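Local structure of CymD (Pseudomonas putida, 6Z34) at residues G20-N24 and R235-V239; N275-P279 and V308-I312. The protein forms a FadL-family outer-membrane channel for monoaromatic hydrocarbons, which are probably taken up by lateral diffusion during biodegradation. All coordinates share one frame; numbering follows the deposited sequence.

Contact 1. Residues G20-N24 and R235-V239; sequences GAAFN and RVGIV
R235 reaches from its strand across to the N-terminal loop and closes on the carbonyl oxygen of A22. Past CB, the CG of R235 lies 4.3 Å from the methyl CB of A22. R235 CD lies 3.4 Å from A22 O. The bend at chi3 (-40°) turns the guanidinium so that its edge meets the A22 carbonyl. NE turns to Q229 in a weak hydrogen bond, and NH2 faces E289 as a long, weak ion pair. R235 NH1 donates to A22 O at 2.8 Å, with the oxygen almost in the guanidinium plane and the N-H pointing in at 154°. The same nitrogen also donates to a water, which accepts a second bond from N24 N, so NH1 reaches the loop backbone twice, directly at A22 O and through the water at N24 N. A leucine in place of R235 would probably leave A22 O without this donor and the water with one partner fewer. Beside the arginine the backbones meet directly: G237 CA makes a C-H...O contact of 3.2 Å to A21 O, where any CB on G237 would collide. A22 CB rests 3.6 Å from G237 N. The loop between helix 10-15 and strand 43-58, part of the N-terminal hatch that plugs FadL-type barrels, thus lies against strand 234-259 where that strand pairs with 198-229 and 281-289.

Contact 2. Residues N275-P279 and V308-I312; sequences NFEMP and VMDDI
Polar contact is confined to one end, where N275 lies beside D311. The amide ND2 of N275 points at D311 O in a hydrogen bond modelled at only 2.4 Å, too short to be trusted in detail, though the angle at the hydrogen, 162°, is reasonable. The two side chains run side by side in the same direction, amide and carboxylate planes nearly perpendicular (84°). The D311 carboxylate also sits close to the like charge of E313.

The two segments run antiparallel, N275 facing I312 and P279 facing V308. Both are loops that connect strands: past the P279/V308 end 281-289 pairs with 294-303, past the N275/I312 end 265-273 pairs with 313-318, an architecture in keeping with the FadL-type barrel.

Side-chain carbons also meet backbone oxygens. V308 CG2 sits tightly, 3.0 Å from E277 O, and I312 CD1 comes 3.8 Å from N275 O.

Two pairs are apolar. I312 CD1 packs 3.4 Å from F276 CE2, meeting the ring obliquely. With CG1 anti to its backbone N (chi1 -176°), I312 sends its long branch this way. At the far end V308 CG2 touches P279 CB at 3.7 Å, and P279 also touches W305. F276 itself lies on V246 of strand 234-259.

How the contacts relate
Contact 1 and contact 2 lie 28 Å apart between centres and about 10 Å at their nearest atoms, so they do not touch, and contact 1 closes along the chain before contact 2 opens. What joins them is barrel wall. Strand 281-289, which starts just after P279, bonds through G285 and S287 to the strand carrying R235 and G237; M278 in turn bonds to T244 farther along that strand. D299, on the strand leading toward 308-312, holds the backbone nitrogens of G20 and A21. Contact 1 thus fixes inner hatch to wall, whereas contact 2 joins two loops that connect strands of the barrel. Neither contact includes a bound ligand.

Contact 1. Residues G20-N24 and R235-V239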
loop_
_atom_site.group_PDB
_atom_site.type_symbol
_atom_site.label_atom_id
_atom_site.label_comp_id
_atom_site.label_asym_id
_atom_site.label_seq_id
_atom_site.Cartn_x
_atom_site.Cartn_y
_atom_site.Cartn_z
ATOM N N GLY A 20 9.621 -6.615 10.209
ATOM C CA GLY A 20 10.498 -6.970 9.112
ATOM C C GLY A 20 11.755 -6.130 8.987
ATOM O O GLY A 20 12.599 -6.404 8.134
ATOM N N ALA A 21 11.889 -5.096 9.823
ATOM C CA ALA A 21 13.070 -4.236 9.760
ATOM C C ALA A 21 14.363 -5.011 10.028
ATOM O O ALA A 21 15.427 -4.652 9.510
ATOM C CB ALA A 21 12.925 -3.101 10.770
ATOM N N ALA A 22 14.297 -6.053 10.855
ATOM C CA ALA A 22 15.463 -6.837 11.211
ATOM C C ALA A 22 15.232 -8.332 11.045
ATOM O O ALA A 22 16.189 -9.108 11.142
ATOM C CB ALA A 22 15.883 -6.547 12.664
ATOM N N PHE A 23 14.004 -8.752 10.780
ATOM C CA PHE A 23 13.654 -10.156 10.730
ATOM C C PHE A 23 13.583 -10.639 9.285
ATOM O O PHE A 23 13.010 -9.962 8.425
ATOM C CB PHE A 23 12.321 -10.386 11.419
ATOM C CG PHE A 23 12.017 -11.822 11.633
ATOM C CD1 PHE A 23 11.229 -12.530 10.722
ATOM C CD2 PHE A 23 12.528 -12.480 12.735
ATOM C CE1 PHE A 23 10.975 -13.866 10.934
ATOM C CE2 PHE A 23 12.253 -13.807 12.950
ATOM C CZ PHE A 23 11.475 -14.498 12.063
ATOM N N ASN A 24 14.154 -11.818 9.032
ATOM C CA ASN A 24 14.173 -12.400 7.697
ATOM C C ASN A 24 12.766 -12.772 7.257
ATOM O O ASN A 24 12.291 -13.864 7.576
ATOM C CB ASN A 24 15.056 -13.635 7.655
ATOM C CG ASN A 24 15.078 -14.267 6.269
ATOM O OD1 ASN A 24 14.558 -13.700 5.306
ATOM N ND2 ASN A 24 15.688 -15.441 6.161
ATOM N N ARG A 235 19.524 -8.666 16.536
ATOM C CA ARG A 235 19.816 -7.920 15.326
ATOM C C ARG A 235 18.943 -6.679 15.319
ATOM O O ARG A 235 17.789 -6.718 15.762
ATOM C CB ARG A 235 19.553 -8.785 14.078
ATOM C CG ARG A 235 19.882 -8.136 12.732
ATOM C CD ARG A 235 19.584 -9.092 11.574
ATOM N NE ARG A 235 19.966 -10.468 11.877
ATOM C CZ ARG A 235 19.105 -11.469 12.055
ATOM N NH1 ARG A 235 17.797 -11.252 11.962
ATOM N NH2 ARG A 235 19.555 -12.688 12.332
ATOM N N VAL A 236 19.500 -5.567 14.857
ATOM C CA VAL A 236 18.730 -4.339 14.744
ATOM C C VAL A 236 18.711 -3.929 13.272
ATOM O O VAL A 236 19.661 -4.192 12.523
ATOM C CB VAL A 236 19.300 -3.235 15.671
ATOM C CG1 VAL A 236 20.718 -2.890 15.309
ATOM C CG2 VAL A 236 18.441 -2.000 15.624
ATOM N N GLY A 237 17.598 -3.337 12.847
ATOM C CA GLY A 237 17.407 -2.978 11.451
ATOM C C GLY A 237 16.728 -1.630 11.313
ATOM O O GLY A 237 15.886 -1.240 12.131
ATOM N N ILE A 238 17.113 -0.907 10.267
ATOM C CA ILE A 238 16.563 0.421 10.003
ATOM C C ILE A 238 16.419 0.579 8.499
ATOM O O ILE A 238 17.343 0.256 7.741
ATOM C CB ILE A 238 17.452 1.544 10.598
ATOM C CG1 ILE A 238 16.922 2.927 10.249
ATOM C CG2 ILE A 238 18.845 1.515 10.064
ATOM C CD1 ILE A 238 15.729 3.325 11.029
ATOM N N VAL A 239 15.256 1.065 8.056
ATOM C CA VAL A 239 15.046 1.308 6.633
ATOM C C VAL A 239 14.271 2.599 6.449
ATOM O O VAL A 239 13.273 2.848 7.133
ATOM C CB VAL A 239 14.339 0.126 5.922
ATOM C CG1 VAL A 239 12.989 -0.179 6.550
ATOM C CG2 VAL A 239 14.181 0.430 4.434
HETATM O O HOH W 1 16.072 -13.135 10.847
#

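Contact 2. Residues N275-P279 and V308-I312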
loop_
_atom_site.group_PDB
_atom_site.type_symbol
_atom_site.label_atom_id
_atom_site.label_comp_id
_atom_site.label_asym_id
_atom_site.label_seq_id
_atom_site.Cartn_x
_atom_site.Cartn_y
_atom_site.Cartn_z
ATOM N N ASN A 275 -1.104 16.182 -8.199
ATOM C CA ASN A 275 -0.002 16.049 -7.248
ATOM C C ASN A 275 -0.265 14.898 -6.289
ATOM O O ASN A 275 -0.929 15.056 -5.262
ATOM C CB ASN A 275 0.231 17.349 -6.485
ATOM C CG ASN A 275 0.666 18.494 -7.389
ATOM O OD1 ASN A 275 1.636 18.365 -8.142
ATOM N ND2 ASN A 275 -0.027 19.620 -7.301
ATOM N N PHE A 276 0.264 13.737 -6.636
ATOM C CA PHE A 276 0.436 12.653 -5.696
ATOM C C PHE A 276 1.909 12.517 -5.360
ATOM O O PHE A 276 2.795 12.793 -6.177
ATOM C CB PHE A 276 -0.081 11.336 -6.252
ATOM C CG PHE A 276 -1.449 10.993 -5.805
ATOM C CD1 PHE A 276 -1.725 9.740 -5.287
ATOM C CD2 PHE A 276 -2.471 11.916 -5.920
ATOM C CE1 PHE A 276 -3.009 9.410 -4.872
ATOM C CE2 PHE A 276 -3.753 11.602 -5.513
ATOM C CZ PHE A 276 -4.027 10.345 -4.986
ATOM N N GLU A 277 2.154 12.104 -4.134
ATOM C CA GLU A 277 3.492 11.808 -3.668
ATOM C C GLU A 277 3.274 10.973 -2.428
ATOM O O GLU A 277 3.087 11.528 -1.341
ATOM C CB GLU A 277 4.291 13.084 -3.378
ATOM C CG GLU A 277 5.711 12.847 -2.852
ATOM C CD GLU A 277 6.553 14.115 -2.834
ATOM O OE1 GLU A 277 6.043 15.149 -2.351
ATOM O OE2 GLU A 277 7.722 14.079 -3.285
ATOM N N MET A 278 3.211 9.657 -2.588
ATOM C CA MET A 278 3.108 8.808 -1.418
ATOM C C MET A 278 4.213 9.184 -0.439
ATOM O O MET A 278 5.304 9.591 -0.861
ATOM C CB MET A 278 3.186 7.335 -1.802
ATOM C CG MET A 278 2.547 7.072 -3.129
ATOM S SD MET A 278 2.141 5.343 -3.271
ATOM C CE MET A 278 0.557 5.244 -2.450
ATOM N N PRO A 279 3.947 9.145 0.856
ATOM C CA PRO A 279 4.907 9.684 1.808
ATOM C C PRO A 279 6.041 8.712 2.074
ATOM O O PRO A 279 5.879 7.492 2.023
ATOM C CB PRO A 279 4.060 9.911 3.064
ATOM C CG PRO A 279 2.996 8.863 2.968
ATOM C CD PRO A 279 2.735 8.624 1.514
ATOM N N VAL A 308 4.078 15.422 2.911
ATOM C CA VAL A 308 3.394 15.510 1.626
ATOM C C VAL A 308 2.620 16.824 1.627
ATOM O O VAL A 308 1.637 16.969 2.357
ATOM C CB VAL A 308 2.452 14.324 1.394
ATOM C CG1 VAL A 308 1.575 14.559 0.145
ATOM C CG2 VAL A 308 3.221 13.068 1.274
ATOM N N MET A 309 3.065 17.786 0.817
ATOM C CA MET A 309 2.288 19.002 0.602
ATOM C C MET A 309 0.961 18.630 -0.052
ATOM O O MET A 309 0.739 17.463 -0.388
ATOM C CB MET A 309 3.075 20.016 -0.238
ATOM C CG MET A 309 4.326 20.581 0.455
ATOM S SD MET A 309 5.880 19.791 -0.037
ATOM C CE MET A 309 7.078 20.957 0.605
ATOM N N ASP A 310 0.066 19.592 -0.248
ATOM C CA ASP A 310 -1.331 19.243 -0.434
ATOM C C ASP A 310 -1.955 19.648 -1.761
ATOM O O ASP A 310 -3.117 19.299 -1.995
ATOM C CB ASP A 310 -2.161 19.854 0.694
ATOM C CG ASP A 310 -2.729 18.818 1.596
ATOM O OD1 ASP A 310 -2.473 17.614 1.348
ATOM O OD2 ASP A 310 -3.412 19.216 2.554
ATOM N N ASP A 311 -1.237 20.363 -2.625
ATOM C CA ASP A 311 -1.741 20.844 -3.908
ATOM C C ASP A 311 -2.373 19.735 -4.747
ATOM O O ASP A 311 -1.799 19.335 -5.760
ATOM C CB ASP A 311 -0.587 21.487 -4.689
ATOM C CG ASP A 311 -0.973 22.794 -5.358
ATOM O OD1 ASP A 311 -1.833 22.772 -6.263
ATOM O OD2 ASP A 311 -0.391 23.841 -5.000
ATOM N N ILE A 312 -3.556 19.246 -4.376
ATOM C CA ILE A 312 -4.085 18.050 -5.028
ATOM C C ILE A 312 -5.197 18.410 -6.018
ATOM O O ILE A 312 -6.388 18.422 -5.688
ATOM C CB ILE A 312 -4.514 17.027 -3.959
ATOM C CG1 ILE A 312 -4.989 15.723 -4.579
ATOM C CG2 ILE A 312 -5.520 17.599 -3.008
ATOM C CD1 ILE A 312 -4.411 14.514 -3.836
#